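Side-chain contacts in Dye-decolorizing peroxidase (Irpex lacteus, PDB 7D8M), which probably reduces peroxides and oxidises dye-like substrates with a bound heme b, as expected of a DyP-type peroxidase: residues 94-99 with 112-117; 120-125 with 137-142; 157-162 with 341-346; 184-189 with 283-288; 378-381 with 385-388. All blocks are in the same frame, centred on the assembly; numbering follows the deposited sequence.

Contact 1 of 5, residues 94-99 with 112-117; sequences GQFKDS and AFKGTN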
# COMPACT_ATOMS: atom_id res chain seq x y z
N GLY A 94 3.53 16.22 -6.54
CA GLY A 94 4.26 15.07 -7.07
C GLY A 94 5.12 14.45 -5.99
O GLY A 94 5.54 15.14 -5.06
N GLN A 95 5.40 13.15 -6.10
CA GLN A 95 6.06 12.44 -5.01
C GLN A 95 7.53 12.83 -4.90
O GLN A 95 8.09 12.81 -3.79
CB GLN A 95 5.92 10.93 -5.19
CG GLN A 95 6.35 10.10 -3.95
CD GLN A 95 6.22 8.60 -4.20
OE1 GLN A 95 7.21 7.88 -4.22
NE2 GLN A 95 4.99 8.13 -4.40
N PHE A 96 8.16 13.19 -6.01
CA PHE A 96 9.57 13.55 -5.96
C PHE A 96 9.78 14.81 -5.13
O PHE A 96 10.64 14.86 -4.25
CB PHE A 96 10.11 13.76 -7.38
CG PHE A 96 11.59 13.95 -7.44
CD1 PHE A 96 12.45 12.97 -6.98
CD2 PHE A 96 12.12 15.12 -7.97
CE1 PHE A 96 13.82 13.15 -7.05
CE2 PHE A 96 13.49 15.31 -8.04
CZ PHE A 96 14.34 14.32 -7.58
N LYS A 97 8.99 15.85 -5.42
CA LYS A 97 9.03 17.06 -4.62
C LYS A 97 8.68 16.76 -3.17
O LYS A 97 9.37 17.21 -2.25
CB LYS A 97 8.08 18.10 -5.21
CG LYS A 97 7.93 19.35 -4.38
CD LYS A 97 6.95 20.32 -5.02
CE LYS A 97 6.87 21.62 -4.24
NZ LYS A 97 5.96 22.60 -4.90
N ASP A 98 7.63 15.97 -2.96
CA ASP A 98 7.16 15.65 -1.61
C ASP A 98 8.10 14.72 -0.85
O ASP A 98 7.90 14.54 0.36
CB ASP A 98 5.77 15.01 -1.69
CG ASP A 98 5.04 15.03 -0.36
OD1 ASP A 98 5.27 15.99 0.41
OD2 ASP A 98 4.25 14.10 -0.08
N SER A 99 9.11 14.15 -1.50
CA SER A 99 9.83 13.04 -0.91
C SER A 99 10.53 13.34 0.42
O SER A 99 10.61 12.41 1.24
CB SER A 99 10.83 12.46 -1.93
OG SER A 99 11.88 13.36 -2.19
N ALA A 112 13.66 7.10 -13.52
CA ALA A 112 12.45 7.56 -14.18
C ALA A 112 11.53 8.34 -13.26
O ALA A 112 10.75 9.18 -13.73
CB ALA A 112 11.69 6.38 -14.79
N PHE A 113 11.59 8.10 -11.95
CA PHE A 113 10.72 8.80 -11.02
C PHE A 113 11.29 10.13 -10.53
O PHE A 113 10.56 10.90 -9.90
CB PHE A 113 10.44 7.90 -9.80
CG PHE A 113 9.61 6.70 -10.11
CD1 PHE A 113 8.36 6.85 -10.70
CD2 PHE A 113 10.06 5.43 -9.81
CE1 PHE A 113 7.58 5.74 -11.00
CE2 PHE A 113 9.28 4.32 -10.10
CZ PHE A 113 8.05 4.48 -10.70
N LYS A 114 12.57 10.41 -10.81
CA LYS A 114 13.25 11.55 -10.20
C LYS A 114 12.92 12.82 -10.98
O LYS A 114 13.76 13.44 -11.63
CB LYS A 114 14.75 11.29 -10.13
CG LYS A 114 15.09 10.04 -9.32
CD LYS A 114 16.59 9.83 -9.22
CE LYS A 114 17.20 10.75 -8.17
NZ LYS A 114 18.63 10.40 -7.94
N GLY A 115 11.66 13.20 -10.89
CA GLY A 115 11.21 14.42 -11.53
C GLY A 115 9.71 14.37 -11.71
O GLY A 115 8.99 13.78 -10.90
N THR A 116 9.26 14.99 -12.80
CA THR A 116 7.84 15.06 -13.12
C THR A 116 7.59 14.59 -14.54
O THR A 116 6.62 15.01 -15.19
CB THR A 116 7.30 16.47 -12.90
OG1 THR A 116 8.03 17.39 -13.72
CG2 THR A 116 7.43 16.88 -11.43
N ASN A 117 8.47 13.72 -15.05
CA ASN A 117 8.33 13.18 -16.39
C ASN A 117 7.23 12.12 -16.47
O ASN A 117 6.63 11.93 -17.54
CB ASN A 117 9.65 12.60 -16.86
CG ASN A 117 9.70 12.38 -18.37
OD1 ASN A 117 9.53 13.33 -19.14
ND2 ASN A 117 9.92 11.14 -18.79
O HOH W 1 7.27 13.76 -8.77
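The ring of Phe-96 lies flat on the backbone of Lys-114 and Gly-115, a case of an aromatic face covering a peptide rather than another side chain. Lys-114 CA sits over that face, 3.8 Å from the ring centroid and 20° off the normal, a CH-pi contact. Gly-115 N approaches Phe-96 CD2 to 3.5 Å over the same face, nearer the rim. With CG of Phe-96 anti to the backbone nitrogen (chi1 -173°), the ring leaves the helix 95-102 and reaches across to the loop. This loop is kinked into an inverse gamma turn centred on Lys-114 and closed by Gly-115 N to Phe-113 O at 2.7 Å; the turn presents its main chain to the ring. Both segments belong to the dimeric alpha+beta barrel domain, where the loop leads into strand 120-126. Packing is closest here, with Trp-109 meeting the ring of Phe-96 edge-to-face. Next to it the join is wetter: one water accepts from Phe-96 N at 3.0 Å and donates to Gly-115 O at 2.7 Å, bridging the two backbones where they do not bond directly. The Lys-114 side chain adds little on this looser side: CB and CG alone graze the ring rim, CB at 3.7 Å from Phe-96 CE1.

Contact 2 of 5, residues 120-125 with 137-142; sequences GVFLIG and DDLNAK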
# COMPACT_ATOMS: atom_id res chain seq x y z
N GLY A 120 1.61 9.12 -16.07
CA GLY A 120 0.59 8.22 -15.59
C GLY A 120 1.10 6.80 -15.60
O GLY A 120 2.25 6.52 -15.95
N VAL A 121 0.21 5.89 -15.23
CA VAL A 121 0.57 4.48 -15.14
C VAL A 121 -0.63 3.63 -15.52
O VAL A 121 -1.77 3.92 -15.14
CB VAL A 121 1.08 4.14 -13.72
CG1 VAL A 121 0.04 4.53 -12.67
CG2 VAL A 121 1.44 2.68 -13.63
N PHE A 122 -0.36 2.58 -16.29
CA PHE A 122 -1.32 1.52 -16.55
C PHE A 122 -1.01 0.38 -15.59
O PHE A 122 0.15 -0.03 -15.46
CB PHE A 122 -1.21 1.02 -18.00
CG PHE A 122 -1.98 1.84 -19.00
CD1 PHE A 122 -3.33 1.61 -19.22
CD2 PHE A 122 -1.34 2.81 -19.77
CE1 PHE A 122 -4.04 2.35 -20.15
CE2 PHE A 122 -2.05 3.55 -20.71
CZ PHE A 122 -3.40 3.32 -20.90
N LEU A 123 -2.04 -0.12 -14.91
CA LEU A 123 -1.97 -1.35 -14.13
C LEU A 123 -2.59 -2.48 -14.95
O LEU A 123 -3.76 -2.39 -15.32
CB LEU A 123 -2.70 -1.21 -12.79
CG LEU A 123 -1.94 -0.59 -11.62
CD1 LEU A 123 -1.47 0.79 -11.96
CD2 LEU A 123 -2.84 -0.56 -10.39
N ILE A 124 -1.83 -3.54 -15.19
CA ILE A 124 -2.28 -4.68 -15.99
C ILE A 124 -2.13 -5.94 -15.16
O ILE A 124 -1.00 -6.38 -14.90
CB ILE A 124 -1.50 -4.81 -17.30
CG1 ILE A 124 -1.57 -3.53 -18.14
CG2 ILE A 124 -1.97 -6.05 -18.09
CD1 ILE A 124 -0.47 -3.46 -19.19
N GLY A 125 -3.25 -6.55 -14.78
CA GLY A 125 -3.23 -7.76 -13.97
C GLY A 125 -3.75 -8.98 -14.71
O GLY A 125 -4.81 -8.92 -15.33
N ASP A 137 2.22 -4.79 -25.10
CA ASP A 137 2.56 -4.67 -26.51
C ASP A 137 1.42 -4.03 -27.28
O ASP A 137 1.64 -3.19 -28.17
CB ASP A 137 2.88 -6.05 -27.11
CG ASP A 137 4.21 -6.61 -26.63
OD1 ASP A 137 5.02 -5.88 -26.02
OD2 ASP A 137 4.45 -7.81 -26.88
N ASP A 138 0.18 -4.40 -26.95
CA ASP A 138 -0.99 -3.82 -27.61
C ASP A 138 -1.07 -2.32 -27.35
O ASP A 138 -1.38 -1.54 -28.27
CB ASP A 138 -2.26 -4.52 -27.13
CG ASP A 138 -3.52 -3.88 -27.68
OD1 ASP A 138 -3.59 -3.72 -28.92
OD2 ASP A 138 -4.43 -3.56 -26.88
N LEU A 139 -0.82 -1.89 -26.11
CA LEU A 139 -0.80 -0.46 -25.82
C LEU A 139 0.29 0.23 -26.63
O LEU A 139 0.06 1.30 -27.21
CB LEU A 139 -0.62 -0.22 -24.31
CG LEU A 139 -1.78 -0.58 -23.38
CD1 LEU A 139 -1.36 -0.56 -21.88
CD2 LEU A 139 -2.95 0.34 -23.60
N ASN A 140 1.48 -0.38 -26.70
CA ASN A 140 2.57 0.21 -27.47
C ASN A 140 2.18 0.38 -28.93
O ASN A 140 2.51 1.39 -29.56
CB ASN A 140 3.82 -0.66 -27.37
CG ASN A 140 4.75 -0.21 -26.26
OD1 ASN A 140 4.78 0.97 -25.90
ND2 ASN A 140 5.54 -1.14 -25.73
N ALA A 141 1.48 -0.61 -29.49
CA ALA A 141 1.11 -0.57 -30.91
C ALA A 141 0.11 0.54 -31.18
O ALA A 141 0.23 1.26 -32.18
CB ALA A 141 0.54 -1.92 -31.34
N LYS A 142 -0.88 0.71 -30.29
CA LYS A 142 -1.93 1.70 -30.50
C LYS A 142 -1.44 3.11 -30.24
O LYS A 142 -1.76 4.03 -30.99
CB LYS A 142 -3.14 1.39 -29.61
CG LYS A 142 -3.79 0.05 -29.84
CD LYS A 142 -5.15 0.02 -29.14
CE LYS A 142 -5.69 -1.39 -28.96
NZ LYS A 142 -5.83 -2.12 -30.25
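Phe-122 on strand 120-125 and Leu-139 on helix 137-142 have the nearest CA atoms of the two segments, 9.5 Å apart, a gap bridged by side chains from both segments. Phe-122 and Ile-124, two residues apart on the strand, both point at the helix, whereas Leu-123 between them faces the other side of the sheet. Leu-139 answers both. Its CD1 methyl stands over one face of the Phe-122 ring, 3.9 Å from the centroid and 15° off the normal, a CH-pi contact displaced toward the CG side, where the Phe-122 CG to Leu-139 CD1 distance is 3.8 Å. The second methyl, CD2, lies farther out along the ring, 4.0 Å from Phe-122 CZ, so the forked end of the leucine spans the length of the aromatic group. This is the sheet-helix interface of a ferredoxin-like half of the fold: helix 129-143 links strand 120-126 to strand 147-156 in a beta-alpha-beta crossover, with strand 24-32 lying between those two strands. Tyr-45 of helix 35-49 touches both Phe-122 and Leu-139, closing the same buried layer from the neighbouring helix. On the strand side, Ile-124 meets Leu-139 tip to tip, CD1 to CD1 at 4.1 Å. Toward helix 35-49, Lys-142 NZ and Asp-138 OD1 pair at 3.1 Å, one turn apart, in a salt bridge whose hydrogen bond is weak.

Contact 3 of 5, residues 157-162 with 341-346; sequences ARPGNE and GPEVTD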
# COMPACT_ATOMS: atom_id res chain seq x y z
N ALA A 157 2.84 -12.53 -7.37
CA ALA A 157 2.64 -13.18 -6.09
C ALA A 157 3.71 -14.24 -5.87
O ALA A 157 4.17 -14.89 -6.82
CB ALA A 157 1.25 -13.81 -5.99
N ARG A 158 4.12 -14.41 -4.61
CA ARG A 158 5.15 -15.38 -4.29
C ARG A 158 4.60 -16.79 -4.48
O ARG A 158 3.38 -16.99 -4.49
CB ARG A 158 5.66 -15.15 -2.87
CG ARG A 158 6.42 -13.83 -2.76
CD ARG A 158 7.14 -13.67 -1.43
NE ARG A 158 7.95 -14.85 -1.11
CZ ARG A 158 8.12 -15.33 0.11
NH1 ARG A 158 7.53 -14.75 1.16
NH2 ARG A 158 8.88 -16.40 0.30
N PRO A 159 5.46 -17.79 -4.66
CA PRO A 159 4.99 -19.12 -5.07
C PRO A 159 4.60 -20.02 -3.91
O PRO A 159 5.04 -19.85 -2.76
CB PRO A 159 6.20 -19.69 -5.82
CG PRO A 159 7.38 -19.06 -5.16
CD PRO A 159 6.94 -17.70 -4.69
N GLY A 160 3.73 -20.98 -4.22
CA GLY A 160 3.43 -22.05 -3.28
C GLY A 160 2.73 -21.56 -2.02
O GLY A 160 1.83 -20.71 -2.07
N ASN A 161 3.16 -22.09 -0.87
CA ASN A 161 2.52 -21.70 0.38
C ASN A 161 2.90 -20.30 0.82
O ASN A 161 2.38 -19.83 1.84
CB ASN A 161 2.84 -22.71 1.50
CG ASN A 161 4.34 -22.92 1.74
OD1 ASN A 161 5.18 -22.10 1.34
ND2 ASN A 161 4.68 -24.03 2.39
N GLU A 162 3.77 -19.61 0.09
CA GLU A 162 4.05 -18.20 0.36
C GLU A 162 3.22 -17.27 -0.51
O GLU A 162 3.41 -16.05 -0.44
CB GLU A 162 5.55 -17.90 0.17
CG GLU A 162 6.45 -18.52 1.22
CD GLU A 162 6.21 -17.96 2.61
OE1 GLU A 162 5.96 -16.74 2.74
OE2 GLU A 162 6.28 -18.73 3.59
N GLY A 341 10.06 -9.36 -7.79
CA GLY A 341 11.36 -10.00 -7.70
C GLY A 341 11.28 -11.47 -7.34
O GLY A 341 10.28 -11.97 -6.82
N PRO A 342 12.36 -12.19 -7.60
CA PRO A 342 12.37 -13.64 -7.34
C PRO A 342 12.58 -13.96 -5.86
O PRO A 342 12.83 -13.10 -5.02
CB PRO A 342 13.56 -14.12 -8.18
CG PRO A 342 14.51 -12.98 -8.12
CD PRO A 342 13.66 -11.72 -8.10
N GLU A 343 12.48 -15.25 -5.57
CA GLU A 343 12.72 -15.72 -4.22
C GLU A 343 14.18 -15.55 -3.84
O GLU A 343 15.06 -15.37 -4.68
CB GLU A 343 12.31 -17.19 -4.10
CG GLU A 343 10.82 -17.41 -4.28
CD GLU A 343 10.03 -16.76 -3.17
OE1 GLU A 343 9.96 -17.34 -2.07
OE2 GLU A 343 9.49 -15.65 -3.38
N VAL A 344 14.42 -15.57 -2.53
CA VAL A 344 15.78 -15.51 -1.99
C VAL A 344 16.55 -16.75 -2.39
O VAL A 344 16.07 -17.88 -2.23
CB VAL A 344 15.70 -15.34 -0.46
CG1 VAL A 344 17.10 -15.48 0.18
CG2 VAL A 344 15.04 -14.02 -0.13
N THR A 345 17.76 -16.56 -2.91
CA THR A 345 18.54 -17.70 -3.38
C THR A 345 19.36 -18.28 -2.24
O THR A 345 19.57 -17.63 -1.21
CB THR A 345 19.48 -17.30 -4.52
OG1 THR A 345 20.45 -16.36 -4.03
CG2 THR A 345 18.69 -16.66 -5.67
N ASP A 346 19.84 -19.51 -2.44
CA ASP A 346 20.70 -20.14 -1.42
C ASP A 346 21.89 -19.25 -1.09
O ASP A 346 22.24 -19.10 0.09
CB ASP A 346 21.16 -21.52 -1.90
CG ASP A 346 20.03 -22.53 -1.95
OD1 ASP A 346 18.94 -22.22 -1.46
OD2 ASP A 346 20.24 -23.63 -2.51
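Arg-158 grips Glu-343 side-on, and the pair illustrates how two flat ions lock when their planes agree: guanidinium and carboxylate lie only 13° apart although the two side chains run nearly at right angles. NE gives its hydrogen to Glu-343 OE2 at 2.9 Å, and NH2 gives one to Glu-343 OE1 at 2.8 Å. Each oxygen uses its syn lone pair, the one on the side of its partner oxygen, and the NH2 bond is close to straight at 168°. Two bonds in one plane fix the rotation of both groups. The bend of the arginine chain at chi3 (50°) helps turn NE and NH2 toward the acid, and the glutamate chain is bent at chi2, which curls its carboxylate back onto Pro-159; there Pro-159 CD rests 3.5 Å from Glu-343 OE2. The remaining nitrogen of Arg-158 works on the opposite side of the group: NH1 pairs with Glu-162 OE1 at 3.0 Å and also bonds to the carbonyl of Glu-166. Glu-162 CB meanwhile lies 3.6 Å above the plane of the Arg-158 guanidinium, over its centre. One arginine is thus shared by two acids, whose proximity it probably makes tolerable. The network ties the loop that follows strand 147-156, the last strand of the first sheet, to the loop between strand 334-340 of the second sheet and helix 346-351, at which Thr-345 is the N-cap residue.

Contact 4 of 5, residues 184-189 with 283-288; sequences TPHPGQ and NDIERN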
# COMPACT_ATOMS: atom_id res chain seq x y z
N THR A 184 -20.20 -8.19 3.10
CA THR A 184 -20.28 -8.30 4.55
C THR A 184 -18.91 -8.02 5.16
O THR A 184 -17.94 -8.70 4.80
CB THR A 184 -20.77 -9.68 4.97
OG1 THR A 184 -21.99 -9.99 4.28
CG2 THR A 184 -21.01 -9.72 6.48
N PRO A 185 -18.80 -7.05 6.07
CA PRO A 185 -17.50 -6.76 6.68
C PRO A 185 -17.04 -7.91 7.55
O PRO A 185 -17.84 -8.58 8.21
CB PRO A 185 -17.77 -5.51 7.51
CG PRO A 185 -19.10 -4.99 7.05
CD PRO A 185 -19.86 -6.17 6.58
N HIS A 186 -15.75 -8.15 7.55
CA HIS A 186 -15.20 -9.17 8.41
C HIS A 186 -15.10 -8.65 9.84
O HIS A 186 -15.02 -7.44 10.07
CB HIS A 186 -13.83 -9.61 7.91
CG HIS A 186 -13.83 -10.01 6.48
ND1 HIS A 186 -14.62 -11.02 5.99
CD2 HIS A 186 -13.14 -9.53 5.41
CE1 HIS A 186 -14.42 -11.15 4.69
NE2 HIS A 186 -13.52 -10.26 4.32
N PRO A 187 -15.14 -9.54 10.84
CA PRO A 187 -15.02 -9.08 12.22
C PRO A 187 -13.70 -8.36 12.43
O PRO A 187 -12.64 -8.85 12.05
CB PRO A 187 -15.12 -10.37 13.05
CG PRO A 187 -15.14 -11.48 12.10
CD PRO A 187 -15.40 -10.99 10.73
N GLY A 188 -13.79 -7.15 12.99
CA GLY A 188 -12.65 -6.28 13.14
C GLY A 188 -12.30 -5.44 11.93
O GLY A 188 -11.42 -4.57 12.04
N GLN A 189 -12.95 -5.64 10.78
CA GLN A 189 -12.63 -4.86 9.59
C GLN A 189 -13.18 -3.44 9.72
O GLN A 189 -14.27 -3.23 10.25
CB GLN A 189 -13.20 -5.53 8.33
CG GLN A 189 -12.77 -4.89 6.99
CD GLN A 189 -13.30 -5.62 5.77
OE1 GLN A 189 -14.21 -6.45 5.86
NE2 GLN A 189 -12.73 -5.32 4.61
N ASN A 283 -4.75 -17.80 9.26
CA ASN A 283 -5.33 -18.06 7.95
C ASN A 283 -6.84 -17.85 7.91
O ASN A 283 -7.42 -17.82 6.82
CB ASN A 283 -4.99 -19.50 7.52
CG ASN A 283 -5.51 -19.82 6.13
OD1 ASN A 283 -4.96 -19.37 5.13
ND2 ASN A 283 -6.59 -20.59 6.08
N ASP A 284 -7.48 -17.67 9.06
CA ASP A 284 -8.94 -17.59 9.14
C ASP A 284 -9.39 -16.15 8.98
O ASP A 284 -9.18 -15.32 9.87
CB ASP A 284 -9.43 -18.16 10.47
CG ASP A 284 -10.96 -18.26 10.54
OD1 ASP A 284 -11.65 -17.65 9.69
OD2 ASP A 284 -11.46 -18.95 11.45
N ILE A 285 -10.07 -15.87 7.86
CA ILE A 285 -10.60 -14.54 7.57
C ILE A 285 -11.53 -14.06 8.68
O ILE A 285 -11.70 -12.85 8.89
CB ILE A 285 -11.34 -14.55 6.21
CG1 ILE A 285 -10.46 -15.16 5.11
CG2 ILE A 285 -11.80 -13.15 5.82
CD1 ILE A 285 -9.24 -14.33 4.75
N GLU A 286 -12.17 -14.99 9.39
CA GLU A 286 -13.16 -14.61 10.38
C GLU A 286 -12.54 -14.29 11.73
O GLU A 286 -13.20 -13.68 12.57
CB GLU A 286 -14.20 -15.72 10.53
CG GLU A 286 -15.10 -15.89 9.31
CD GLU A 286 -16.01 -14.70 9.09
OE1 GLU A 286 -16.77 -14.35 10.03
OE2 GLU A 286 -15.95 -14.09 8.00
N ARG A 287 -11.29 -14.69 11.95
CA ARG A 287 -10.63 -14.49 13.24
C ARG A 287 -9.43 -13.55 13.18
O ARG A 287 -9.14 -12.88 14.17
CB ARG A 287 -10.15 -15.83 13.82
CG ARG A 287 -11.21 -16.90 14.11
CD ARG A 287 -10.56 -18.31 14.21
NE ARG A 287 -9.80 -18.51 15.45
CZ ARG A 287 -8.89 -19.46 15.64
NH1 ARG A 287 -8.60 -20.33 14.68
NH2 ARG A 287 -8.26 -19.55 16.81
N ASN A 288 -8.71 -13.50 12.06
CA ASN A 288 -7.37 -12.92 12.05
C ASN A 288 -7.36 -11.39 12.09
O ASN A 288 -6.28 -10.80 12.20
CB ASN A 288 -6.59 -13.42 10.83
CG ASN A 288 -7.16 -12.94 9.51
OD1 ASN A 288 -8.08 -12.13 9.47
ND2 ASN A 288 -6.60 -13.43 8.42
O HOH W 2 -11.31 -11.39 11.32
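The imidazole of His-186 has Ile-285 on one face and, on the other, the carbonyl oxygen of Thr-184, two residues earlier in the same segment, which is farther off and displaced toward the rim. Ile-285 CG2 stands almost centrally above the ring, 3.5 Å from its centroid and 11° off the normal, in a CH-pi contact. The carboxylate of Glu-286 comes up obliquely, OE2 lying 3.9 Å from His-186 ND1, with its plane turned 79° against the ring; the two are neighbours without stacking. The glutamate chain folds at chi2, which brings its carboxylate back beside the ring of Pro-187. Pro-187 CG also comes close to Glu-286 O, 3.0 Å, a short approach from which little should be concluded. Each side of this meeting of two loops is shaped by a turn. Residues 186-189 make a type II beta turn with Gly-188 in the third position, and the side chain of Gln-189 folds back across it so that OE1 accepts from His-186 N at 2.8 Å, in the carbonyl plane. Opposite, Asp-284 OD1 accepts from Glu-286 N at 2.7 Å, closing an Asx turn, though the donor stands 46° above the carboxylate plane. A water knits the turns together by donating to Pro-187 O at 3.0 Å and to Ile-285 O at 2.9 Å. The heme is not far: the Ile-285 side chain lies about 10 Å from it, and Asn-288 O accepts from NH1 of heme-binding Arg-263, a second-shell link.

Contact 5 of 5, residues 378-381 with 385-388; sequences QAWA and RFPF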
# COMPACT_ATOMS: atom_id res chain seq x y z
N GLN A 378 4.41 9.59 7.36
CA GLN A 378 5.09 10.71 7.99
C GLN A 378 4.61 10.96 9.43
O GLN A 378 5.43 11.10 10.34
CB GLN A 378 4.93 11.99 7.17
CG GLN A 378 5.53 13.22 7.89
CD GLN A 378 5.31 14.52 7.14
OE1 GLN A 378 4.21 14.78 6.64
NE2 GLN A 378 6.35 15.34 7.06
N ALA A 379 3.30 11.07 9.64
CA ALA A 379 2.81 11.44 10.96
C ALA A 379 2.90 10.30 11.96
O ALA A 379 2.87 10.56 13.17
CB ALA A 379 1.35 11.92 10.87
N TRP A 380 3.00 9.06 11.50
CA TRP A 380 2.89 7.90 12.38
C TRP A 380 4.15 7.05 12.33
O TRP A 380 4.86 6.97 13.34
CB TRP A 380 1.64 7.10 11.99
CG TRP A 380 0.37 7.80 12.37
CD1 TRP A 380 0.25 8.93 13.13
CD2 TRP A 380 -0.96 7.40 12.01
NE1 TRP A 380 -1.08 9.26 13.27
CE2 TRP A 380 -1.84 8.34 12.60
CE3 TRP A 380 -1.49 6.34 11.27
CZ2 TRP A 380 -3.22 8.25 12.46
CZ3 TRP A 380 -2.87 6.25 11.13
CH2 TRP A 380 -3.72 7.20 11.73
N ALA A 381 4.46 6.43 11.19
CA ALA A 381 5.61 5.54 11.10
C ALA A 381 6.91 6.26 11.40
O ALA A 381 7.76 5.75 12.15
CB ALA A 381 5.66 4.91 9.70
N ARG A 385 7.33 10.16 18.44
CA ARG A 385 6.42 10.38 19.56
C ARG A 385 5.00 9.92 19.25
O ARG A 385 4.07 10.27 19.99
CB ARG A 385 6.44 11.85 19.99
CG ARG A 385 6.08 12.87 18.92
CD ARG A 385 4.61 13.35 19.04
NE ARG A 385 4.13 13.98 17.81
CZ ARG A 385 2.88 13.90 17.37
NH1 ARG A 385 1.97 13.20 18.04
NH2 ARG A 385 2.55 14.51 16.24
N PHE A 386 4.81 9.14 18.18
CA PHE A 386 3.52 8.51 17.93
C PHE A 386 3.59 7.02 18.25
O PHE A 386 4.54 6.34 17.84
CB PHE A 386 3.07 8.68 16.46
CG PHE A 386 1.66 8.21 16.24
CD1 PHE A 386 0.58 9.03 16.55
CD2 PHE A 386 1.42 6.91 15.81
CE1 PHE A 386 -0.72 8.58 16.39
CE2 PHE A 386 0.12 6.45 15.65
CZ PHE A 386 -0.96 7.29 15.94
N PRO A 387 2.56 6.47 18.91
CA PRO A 387 1.29 7.09 19.30
C PRO A 387 1.36 8.00 20.53
O PRO A 387 2.08 7.73 21.50
CB PRO A 387 0.39 5.89 19.59
CG PRO A 387 1.35 4.86 20.13
CD PRO A 387 2.60 5.04 19.29
N PHE A 388 0.60 9.09 20.46
CA PHE A 388 0.32 9.90 21.63
C PHE A 388 -0.72 9.19 22.49
O PHE A 388 -1.33 8.19 22.09
CB PHE A 388 -0.17 11.29 21.22
CG PHE A 388 -1.50 11.29 20.52
CD1 PHE A 388 -2.68 11.46 21.24
CD2 PHE A 388 -1.58 11.12 19.15
CE1 PHE A 388 -3.90 11.45 20.62
CE2 PHE A 388 -2.81 11.10 18.51
CZ PHE A 388 -3.97 11.27 19.24
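Trp-380, in the last turns of helix 373-381, and Phe-386, in the loop that doubles back after it, bring their CA atoms to 5.6 Å, the helix having widened into a pi-type turn at 378-381. The result is a face-to-face aromatic stack at a helix end, extended by a proline into a three-layer sandwich. The five-membered ring of Trp-380 and the ring of Phe-386 have centroids 3.6 Å apart and planes inclined by 15°. The two side chains run alongside each other in the same direction from different first torsions: CG of Phe-386 is anti to its nitrogen (chi1 -172°), whereas that of Trp-380 lies beside its own (chi1 -71°). On the far face of the Phe-386 ring, Pro-387 CB sits over the centre at 3.9 Å above the plane, a packing consistent with the cis peptide bond that joins these two residues. Polar groups of the backbone are tied in as well. The carbonyls of Trp-380 and Phe-386 both accept from Lys-315 NZ, and Lys-315 belongs to helix 312-316, which starts at the axial heme ligand His-312. Phe-375 meets the indole edge-to-face, and Pro-318 touches both stacked residues. The side chain of Trp-380 is about 7 Å from the heme and about 6 Å from that of heme-binding Asn-317, which places the stack near the proximal side of the heme, probably as packing there. Its tightest point is at the pyrrole: Trp-380 NE1 lies over the Phe-386 ring face, 3.2 Å from Phe-386 CE1.

In the fold
Contacts 2 and 5 are buried and rely on apolar or aromatic surfaces, a methyl over a ring in one and stacked rings in the other. Contacts 1 and 3 are only partly buried, and contact 4 lies at the surface; 1 and 4 each pair a CH-pi touch with a bridging water, while contact 3 alone is carried by charge. Contacts 1 and 2 follow one another along the barrel domain: the loop of 112-117 runs into strand 120-126. Contact 3 joins loops from the two sheets, and contact 4 falls within the span of chain it closes. By side chains, contact 5 comes nearest the heme, about 7 Å, against about 10 Å for contacts 3 and 4.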